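Local coordinates for tartrate dehydrogenase/decarboxylase (Pseudomonas putida, PDB 3FLK), which oxidises tartrate with NAD(+), converts meso-tartrate to D-glycerate and carries out the oxidative decarboxylation of D-malate, using magnesium or manganese, at residues A[9-14]-A[42-47]; A[99-104]-A[274-279]. The protein carries 1 engineered substitution. All blocks are in the same frame, centred on the assembly; numbering follows the deposited sequence.

Overall arrangement
Both contacts belong to one mixed sheet. Interaction 1 pairs strand 6-13 with strand 39-43, the outermost on that side within the chain; interaction 2 packs the end of helix 94-100 and the turn after it on the residues leading into strand 278-282. Strand 72-77 lies between, bonded through its backbone to Ala9, Ile11 and Ser278. The centres of interaction 1 and interaction 2 are about 17 Å apart, their nearest atoms about 6 Å. Gly13 is about 8 Å from NADH, while the Leu279 side chain is about 7 Å from NADH and about 9 Å from oxalate. Gln103 N bonds to Arg98 O, and Arg98 belongs to the oxalate pocket.

Interaction 1. Residues A[9-14]-A[42-47]; sequences AAIPGD and DTFEWA
Ile11 turns CG2 to Trp46 O and Ala47 CB, while its CG1-CD1 arm runs past Phe44 CB toward the Trp46 indole. With CG1 set beside its own backbone N (chi1 -50°), CG2 lies 3.8 Å from Ala47 CB; a branched aliphatic side chain suits this buried position because it fills both directions. The Phe44 ring slants across Ala9, its CE2 3.7 Å from Ala9 CB, where a small methyl lets the ring come close to the strand. Tyr70 meets this ring almost at right angles, and Phe44 CB lies over one face of the indole. Strands 6-13 and 39-43 are the parallel neighbours of a beta-alpha-beta unit; Phe44 to Ala47 follow in the loop. Ala10 supplies the backbone link: its N-H bonds to Asp42 O at 2.8 Å, and its O accepts Phe44 N at 2.9 Å. Its methyl points to the opposite sheet face from Ala9, where Leu21 and Ile25 of helix 17-35 pack and a small side chain fits. Farther on, the two segments are bridged by a water that accepts from Gly13 N and lies close to Phe44 O and Trp46 O. Gly13 has positive phi (79°), which favours glycine, and its CA makes a CH...O contact of 3.5 Å with Ala47 O.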
ATOM      1  N   ALA A   9     -24.201 -21.460  -5.158  1.00 20.37           N
ATOM      2  CA  ALA A   9     -24.879 -20.443  -4.370  1.00 19.66           C
ATOM      3  C   ALA A   9     -24.484 -19.059  -4.882  1.00 19.26           C
ATOM      4  O   ALA A   9     -23.348 -18.617  -4.691  1.00 19.07           O
ATOM      5  CB  ALA A   9     -24.543 -20.596  -2.896  1.00 19.58           C
ATOM      6  N   ALA A  10     -25.423 -18.396  -5.555  1.00 18.71           N
ATOM      7  CA  ALA A  10     -25.205 -17.059  -6.099  1.00 18.24           C
ATOM      8  C   ALA A  10     -25.702 -16.008  -5.112  1.00 17.90           C
ATOM      9  O   ALA A  10     -26.878 -15.998  -4.735  1.00 17.82           O
ATOM     10  CB  ALA A  10     -25.898 -16.910  -7.449  1.00 18.32           C
ATOM     11  N   ILE A  11     -24.791 -15.139  -4.679  1.00 17.27           N
ATOM     12  CA  ILE A  11     -25.097 -14.124  -3.675  1.00 16.94           C
ATOM     13  C   ILE A  11     -24.607 -12.765  -4.179  1.00 16.59           C
ATOM     14  O   ILE A  11     -23.430 -12.433  -4.024  1.00 16.56           O
ATOM     15  CB  ILE A  11     -24.455 -14.457  -2.292  1.00 16.87           C
ATOM     16  CG1 ILE A  11     -24.772 -15.899  -1.869  1.00 16.91           C
ATOM     17  CG2 ILE A  11     -24.916 -13.454  -1.222  1.00 17.00           C
ATOM     18  CD1 ILE A  11     -24.079 -16.355  -0.585  1.00 17.03           C
ATOM     19  N   PRO A  12     -25.509 -11.982  -4.807  1.00 16.24           N
ATOM     20  CA  PRO A  12     -25.118 -10.688  -5.379  1.00 15.91           C
ATOM     21  C   PRO A  12     -24.649  -9.657  -4.344  1.00 15.57           C
ATOM     22  O   PRO A  12     -23.694  -8.922  -4.602  1.00 15.36           O
ATOM     23  CB  PRO A  12     -26.390 -10.210  -6.095  1.00 15.99           C
ATOM     24  CG  PRO A  12     -27.504 -10.967  -5.477  1.00 16.21           C
ATOM     25  CD  PRO A  12     -26.937 -12.280  -5.024  1.00 16.15           C
ATOM     26  N   GLY A  13     -25.313  -9.610  -3.192  1.00 15.22           N
ATOM     27  CA  GLY A  13     -24.971  -8.654  -2.142  1.00 14.96           C
ATOM     28  C   GLY A  13     -25.508  -7.259  -2.407  1.00 14.88           C
ATOM     29  O   GLY A  13     -26.696  -7.092  -2.695  1.00 14.85           O
ATOM     30  N   ASP A  14     -24.623  -6.267  -2.319  1.00 14.59           N
ATOM     31  CA  ASP A  14     -24.983  -4.851  -2.423  1.00 14.53           C
ATOM     32  C   ASP A  14     -24.482  -4.202  -3.708  1.00 14.13           C
ATOM     33  O   ASP A  14     -23.574  -4.721  -4.366  1.00 14.01           O
ATOM     34  CB  ASP A  14     -24.403  -4.063  -1.238  1.00 14.77           C
ATOM     35  CG  ASP A  14     -24.975  -4.494   0.100  1.00 15.81           C
ATOM     36  OD1 ASP A  14     -26.206  -4.664   0.205  1.00 16.77           O
ATOM     37  OD2 ASP A  14     -24.187  -4.642   1.058  1.00 17.02           O
ATOM     38  N   ASP A  42     -28.641 -21.182  -7.418  1.00 27.06           N
ATOM     39  CA  ASP A  42     -29.649 -20.694  -6.484  1.00 26.86           C
ATOM     40  C   ASP A  42     -29.214 -19.333  -5.956  1.00 26.56           C
ATOM     41  O   ASP A  42     -28.067 -19.161  -5.531  1.00 26.27           O
ATOM     42  CB  ASP A  42     -29.854 -21.675  -5.325  1.00 27.00           C
ATOM     43  CG  ASP A  42     -30.671 -22.897  -5.722  1.00 27.79           C
ATOM     44  OD1 ASP A  42     -31.630 -22.758  -6.513  1.00 28.40           O
ATOM     45  OD2 ASP A  42     -30.360 -24.000  -5.225  1.00 28.19           O
ATOM     46  N   THR A  43     -30.131 -18.371  -5.992  1.00 26.23           N
ATOM     47  CA  THR A  43     -29.831 -16.999  -5.596  1.00 25.95           C
ATOM     48  C   THR A  43     -30.327 -16.706  -4.181  1.00 25.73           C
ATOM     49  O   THR A  43     -31.460 -17.035  -3.826  1.00 25.70           O
ATOM     50  CB  THR A  43     -30.415 -15.980  -6.602  1.00 26.02           C
ATOM     51  OG1 THR A  43     -29.995 -16.325  -7.927  1.00 26.34           O
ATOM     52  CG2 THR A  43     -29.942 -14.563  -6.286  1.00 26.01           C
ATOM     53  N   PHE A  44     -29.458 -16.092  -3.381  1.00 25.36           N
ATOM     54  CA  PHE A  44     -29.781 -15.707  -2.011  1.00 25.11           C
ATOM     55  C   PHE A  44     -29.773 -14.192  -1.867  1.00 25.08           C
ATOM     56  O   PHE A  44     -28.872 -13.517  -2.373  1.00 24.92           O
ATOM     57  CB  PHE A  44     -28.798 -16.345  -1.025  1.00 25.00           C
ATOM     58  CG  PHE A  44     -28.852 -17.847  -1.000  1.00 25.07           C
ATOM     59  CD1 PHE A  44     -29.758 -18.509  -0.177  1.00 25.25           C
ATOM     60  CD2 PHE A  44     -28.003 -18.602  -1.802  1.00 24.95           C
ATOM     61  CE1 PHE A  44     -29.813 -19.897  -0.148  1.00 25.43           C
ATOM     62  CE2 PHE A  44     -28.053 -19.992  -1.782  1.00 25.35           C
ATOM     63  CZ  PHE A  44     -28.960 -20.640  -0.952  1.00 25.12           C
ATOM     64  N   GLU A  45     -30.784 -13.669  -1.173  1.00 25.03           N
ATOM     65  CA  GLU A  45     -30.980 -12.228  -1.024  1.00 25.10           C
ATOM     66  C   GLU A  45     -30.254 -11.657   0.192  1.00 24.70           C
ATOM     67  O   GLU A  45     -30.120 -10.439   0.326  1.00 24.65           O
ATOM     68  CB  GLU A  45     -32.475 -11.890  -0.944  1.00 25.41           C
ATOM     69  CG  GLU A  45     -33.316 -12.425  -2.105  1.00 26.95           C
ATOM     70  CD  GLU A  45     -32.932 -11.826  -3.447  1.00 29.04           C
ATOM     71  OE1 GLU A  45     -33.049 -10.592  -3.610  1.00 30.45           O
ATOM     72  OE2 GLU A  45     -32.522 -12.594  -4.346  1.00 30.19           O
ATOM     73  N   TRP A  46     -29.792 -12.536   1.079  1.00 24.36           N
ATOM     74  CA  TRP A  46     -29.064 -12.092   2.266  1.00 23.97           C
ATOM     75  C   TRP A  46     -27.586 -11.804   1.987  1.00 23.68           C
ATOM     76  O   TRP A  46     -27.166 -11.777   0.825  1.00 23.63           O
ATOM     77  CB  TRP A  46     -29.272 -13.025   3.468  1.00 24.02           C
ATOM     78  CG  TRP A  46     -29.392 -14.491   3.168  1.00 23.88           C
ATOM     79  CD1 TRP A  46     -30.540 -15.185   2.917  1.00 23.82           C
ATOM     80  CD2 TRP A  46     -28.330 -15.452   3.146  1.00 23.89           C
ATOM     81  NE1 TRP A  46     -30.259 -16.515   2.719  1.00 24.05           N
ATOM     82  CE2 TRP A  46     -28.909 -16.707   2.857  1.00 24.10           C
ATOM     83  CE3 TRP A  46     -26.944 -15.373   3.335  1.00 23.94           C
ATOM     84  CZ2 TRP A  46     -28.150 -17.876   2.752  1.00 24.24           C
ATOM     85  CZ3 TRP A  46     -26.189 -16.534   3.228  1.00 23.97           C
ATOM     86  CH2 TRP A  46     -26.797 -17.770   2.938  1.00 24.12           C
ATOM     87  N   ALA A  47     -26.809 -11.591   3.050  1.00 23.30           N
ATOM     88  CA  ALA A  47     -25.451 -11.043   2.942  1.00 23.04           C
ATOM     89  C   ALA A  47     -25.494  -9.719   2.170  1.00 22.92           C
ATOM     90  O   ALA A  47     -24.698  -9.469   1.256  1.00 22.85           O
ATOM     91  CB  ALA A  47     -24.488 -12.050   2.298  1.00 23.00           C
TER
HETATM   92  O   HOH W   1     -27.529 -11.227  -1.786  1.00 14.02           O
HETATM   93  O   HOH W   2     -28.807  -8.919  -2.535  1.00 18.86           O

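Interaction 2. Residues A[99-104]-A[274-279]; sequences REFDQY and RNFPSL
Phe101 and Phe276 both carry CG beside the backbone N, at chi1 -72° and -58°, which brings their rings alongside each other, while Gln103 extends beyond CG to carry its amide to Pro277. The setting is a Schellman motif ending helix 94-100: Asp102, with positive phi, is the C-prime residue; the chain turns there, and Gln103 beyond it points toward Pro277 to Leu279, the residues leading into strand 278-282. The planes of the two phenyl rings are 20° from parallel, but the centroids of Phe101 and Phe276 stand 5.7 Å apart, so one ring sits beside rather than over the other; Phe101 CD1 and Phe276 CD1 are 3.6 Å apart. Pro277 CG sits over one face of the Phe101 ring, toward its rim, in a CH-pi contact 4.2 Å from the centroid; an apolar, rigid ring offers its C-H groups here. Trp63 and Leu67 also pack on Phe101, so a large aromatic side chain fills this buried position. On the Phe276 ring, Glu100 O lies over the centre of one face, and Phe101 CA makes an off-centre CH-pi contact.

Gln103 NE2 donates to Pro277 O at 2.8 Å, with the acceptor almost in the amide plane. Were this residue an alanine, Pro277 O would probably lose this donor and a gap would be likely to open beside Leu279 CB. The same NE2 lies at the edge of the Phe101 ring, in its plane. Gln103 OE1, buried with no polar partner in the model, rests 3.5 Å from Leu279 CB.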
ATOM      1  N   ARG A  99     -13.551 -17.081   6.897  1.00 16.69           N
ATOM      2  CA  ARG A  99     -12.957 -17.655   8.107  1.00 17.31           C
ATOM      3  C   ARG A  99     -13.604 -18.965   8.541  1.00 17.54           C
ATOM      4  O   ARG A  99     -12.903 -19.928   8.857  1.00 17.74           O
ATOM      5  CB  ARG A  99     -12.923 -16.617   9.234  1.00 17.23           C
ATOM      6  CG  ARG A  99     -12.035 -15.441   8.860  1.00 17.45           C
ATOM      7  CD  ARG A  99     -11.900 -14.379   9.931  1.00 18.07           C
ATOM      8  NE  ARG A  99     -10.932 -13.380   9.482  1.00 18.91           N
ATOM      9  CZ  ARG A  99     -10.214 -12.588  10.274  1.00 19.45           C
ATOM     10  NH1 ARG A  99     -10.341 -12.646  11.594  1.00 19.32           N
ATOM     11  NH2 ARG A  99      -9.359 -11.733   9.733  1.00 19.86           N
ATOM     12  N   GLU A 100     -14.934 -19.013   8.527  1.00 17.96           N
ATOM     13  CA  GLU A 100     -15.643 -20.222   8.949  1.00 18.44           C
ATOM     14  C   GLU A 100     -15.605 -21.360   7.927  1.00 18.12           C
ATOM     15  O   GLU A 100     -15.733 -22.528   8.298  1.00 18.00           O
ATOM     16  CB  GLU A 100     -17.071 -19.902   9.394  1.00 18.64           C
ATOM     17  CG  GLU A 100     -17.110 -19.240  10.766  1.00 20.86           C
ATOM     18  CD  GLU A 100     -18.502 -18.847  11.213  1.00 22.71           C
ATOM     19  OE1 GLU A 100     -19.426 -19.685  11.117  1.00 24.04           O
ATOM     20  OE2 GLU A 100     -18.663 -17.701  11.683  1.00 24.10           O
ATOM     21  N   PHE A 101     -15.418 -21.023   6.653  1.00 17.92           N
ATOM     22  CA  PHE A 101     -15.199 -22.040   5.626  1.00 17.87           C
ATOM     23  C   PHE A 101     -13.711 -22.243   5.347  1.00 17.65           C
ATOM     24  O   PHE A 101     -13.337 -22.906   4.377  1.00 17.59           O
ATOM     25  CB  PHE A 101     -15.965 -21.714   4.334  1.00 18.01           C
ATOM     26  CG  PHE A 101     -17.458 -21.894   4.447  1.00 18.54           C
ATOM     27  CD1 PHE A 101     -18.008 -22.711   5.435  1.00 18.95           C
ATOM     28  CD2 PHE A 101     -18.313 -21.264   3.550  1.00 19.15           C
ATOM     29  CE1 PHE A 101     -19.386 -22.881   5.542  1.00 19.32           C
ATOM     30  CE2 PHE A 101     -19.697 -21.431   3.646  1.00 19.87           C
ATOM     31  CZ  PHE A 101     -20.232 -22.242   4.644  1.00 19.24           C
ATOM     32  N   ASP A 102     -12.877 -21.667   6.214  1.00 17.39           N
ATOM     33  CA  ASP A 102     -11.416 -21.797   6.156  1.00 17.17           C
ATOM     34  C   ASP A 102     -10.855 -21.642   4.737  1.00 16.64           C
ATOM     35  O   ASP A 102     -10.079 -22.479   4.255  1.00 16.16           O
ATOM     36  CB  ASP A 102     -10.959 -23.115   6.796  1.00 17.57           C
ATOM     37  CG  ASP A 102      -9.562 -23.021   7.392  1.00 18.89           C
ATOM     38  OD1 ASP A 102      -9.206 -21.956   7.950  1.00 20.10           O
ATOM     39  OD2 ASP A 102      -8.820 -24.020   7.308  1.00 21.14           O
ATOM     40  N   GLN A 103     -11.263 -20.558   4.083  1.00 15.88           N
ATOM     41  CA  GLN A 103     -10.821 -20.239   2.733  1.00 15.31           C
ATOM     42  C   GLN A 103      -9.512 -19.454   2.814  1.00 15.11           C
ATOM     43  O   GLN A 103      -9.465 -18.277   2.460  1.00 15.08           O
ATOM     44  CB  GLN A 103     -11.910 -19.442   1.997  1.00 15.21           C
ATOM     45  CG  GLN A 103     -13.222 -20.209   1.818  1.00 14.64           C
ATOM     46  CD  GLN A 103     -14.404 -19.334   1.404  1.00 14.91           C
ATOM     47  OE1 GLN A 103     -14.330 -18.103   1.416  1.00 14.59           O
ATOM     48  NE2 GLN A 103     -15.510 -19.979   1.046  1.00 14.30           N
ATOM     49  N   TYR A 104      -8.452 -20.116   3.277  1.00 14.84           N
ATOM     50  CA  TYR A 104      -7.220 -19.415   3.669  1.00 14.62           C
ATOM     51  C   TYR A 104      -6.379 -18.849   2.521  1.00 14.40           C
ATOM     52  O   TYR A 104      -5.559 -17.954   2.737  1.00 14.39           O
ATOM     53  CB  TYR A 104      -6.374 -20.258   4.637  1.00 14.84           C
ATOM     54  CG  TYR A 104      -5.819 -21.549   4.071  1.00 14.81           C
ATOM     55  CD1 TYR A 104      -4.586 -21.571   3.422  1.00 15.18           C
ATOM     56  CD2 TYR A 104      -6.509 -22.752   4.215  1.00 14.93           C
ATOM     57  CE1 TYR A 104      -4.063 -22.755   2.908  1.00 15.20           C
ATOM     58  CE2 TYR A 104      -5.990 -23.946   3.707  1.00 15.00           C
ATOM     59  CZ  TYR A 104      -4.769 -23.933   3.054  1.00 15.03           C
ATOM     60  OH  TYR A 104      -4.243 -25.099   2.543  1.00 16.42           O
ATOM     61  N   ARG A 274     -10.889 -28.769   0.262  1.00 21.85           N
ATOM     62  CA  ARG A 274     -12.274 -28.983  -0.168  1.00 21.89           C
ATOM     63  C   ARG A 274     -13.162 -29.565   0.936  1.00 21.88           C
ATOM     64  O   ARG A 274     -14.047 -30.383   0.674  1.00 21.99           O
ATOM     65  CB  ARG A 274     -12.329 -29.826  -1.451  1.00 22.02           C
ATOM     66  CG  ARG A 274     -11.632 -29.174  -2.631  1.00 22.39           C
ATOM     67  CD  ARG A 274     -11.412 -30.151  -3.767  1.00 23.26           C
ATOM     68  NE  ARG A 274     -10.529 -29.597  -4.791  1.00 23.67           N
ATOM     69  CZ  ARG A 274     -10.942 -28.942  -5.874  1.00 23.67           C
ATOM     70  NH1 ARG A 274     -12.237 -28.749  -6.096  1.00 23.91           N
ATOM     71  NH2 ARG A 274     -10.052 -28.483  -6.743  1.00 23.48           N
ATOM     72  N   ASN A 275     -12.920 -29.126   2.169  1.00 21.70           N
ATOM     73  CA  ASN A 275     -13.766 -29.483   3.303  1.00 21.65           C
ATOM     74  C   ASN A 275     -15.005 -28.600   3.346  1.00 21.34           C
ATOM     75  O   ASN A 275     -16.050 -28.997   3.869  1.00 21.46           O
ATOM     76  CB  ASN A 275     -12.989 -29.360   4.615  1.00 21.92           C
ATOM     77  CG  ASN A 275     -11.898 -30.407   4.751  1.00 22.69           C
ATOM     78  OD1 ASN A 275     -12.029 -31.529   4.257  1.00 24.22           O
ATOM     79  ND2 ASN A 275     -10.815 -30.047   5.431  1.00 23.40           N
ATOM     80  N   PHE A 276     -14.867 -27.399   2.789  1.00 20.77           N
ATOM     81  CA  PHE A 276     -15.945 -26.421   2.715  1.00 20.25           C
ATOM     82  C   PHE A 276     -16.011 -25.853   1.295  1.00 19.51           C
ATOM     83  O   PHE A 276     -15.029 -25.944   0.555  1.00 19.47           O
ATOM     84  CB  PHE A 276     -15.696 -25.290   3.717  1.00 20.56           C
ATOM     85  CG  PHE A 276     -15.576 -25.750   5.146  1.00 21.05           C
ATOM     86  CD1 PHE A 276     -16.711 -25.997   5.912  1.00 21.94           C
ATOM     87  CD2 PHE A 276     -14.324 -25.921   5.732  1.00 21.59           C
ATOM     88  CE1 PHE A 276     -16.605 -26.416   7.238  1.00 22.36           C
ATOM     89  CE2 PHE A 276     -14.207 -26.341   7.059  1.00 22.30           C
ATOM     90  CZ  PHE A 276     -15.350 -26.589   7.811  1.00 21.94           C
ATOM     91  N   PRO A 277     -17.167 -25.281   0.900  1.00 18.81           N
ATOM     92  CA  PRO A 277     -17.222 -24.614  -0.404  1.00 18.25           C
ATOM     93  C   PRO A 277     -16.284 -23.410  -0.481  1.00 17.43           C
ATOM     94  O   PRO A 277     -16.143 -22.663   0.493  1.00 17.33           O
ATOM     95  CB  PRO A 277     -18.683 -24.158  -0.512  1.00 18.20           C
ATOM     96  CG  PRO A 277     -19.197 -24.149   0.884  1.00 18.74           C
ATOM     97  CD  PRO A 277     -18.468 -25.237   1.596  1.00 18.88           C
ATOM     98  N   SER A 278     -15.630 -23.250  -1.626  1.00 16.71           N
ATOM     99  CA  SER A 278     -14.810 -22.077  -1.885  1.00 16.09           C
ATOM    100  C   SER A 278     -15.692 -20.941  -2.408  1.00 15.68           C
ATOM    101  O   SER A 278     -16.832 -21.171  -2.823  1.00 15.67           O
ATOM    102  CB  SER A 278     -13.694 -22.411  -2.875  1.00 16.25           C
ATOM    103  OG  SER A 278     -12.770 -23.324  -2.305  1.00 16.04           O
ATOM    104  N   LEU A 279     -15.164 -19.720  -2.373  1.00 14.95           N
ATOM    105  CA  LEU A 279     -15.924 -18.537  -2.758  1.00 14.38           C
ATOM    106  C   LEU A 279     -15.218 -17.766  -3.867  1.00 14.12           C
ATOM    107  O   LEU A 279     -14.010 -17.526  -3.809  1.00 13.88           O
ATOM    108  CB  LEU A 279     -16.174 -17.639  -1.542  1.00 14.31           C
ATOM    109  CG  LEU A 279     -17.049 -16.392  -1.725  1.00 14.08           C
ATOM    110  CD1 LEU A 279     -17.843 -16.117  -0.467  1.00 14.12           C
ATOM    111  CD2 LEU A 279     -16.216 -15.177  -2.106  1.00 13.37           C
TER
HETATM  112  O   HOH W   3     -10.228 -26.896   6.016  1.00 34.58           O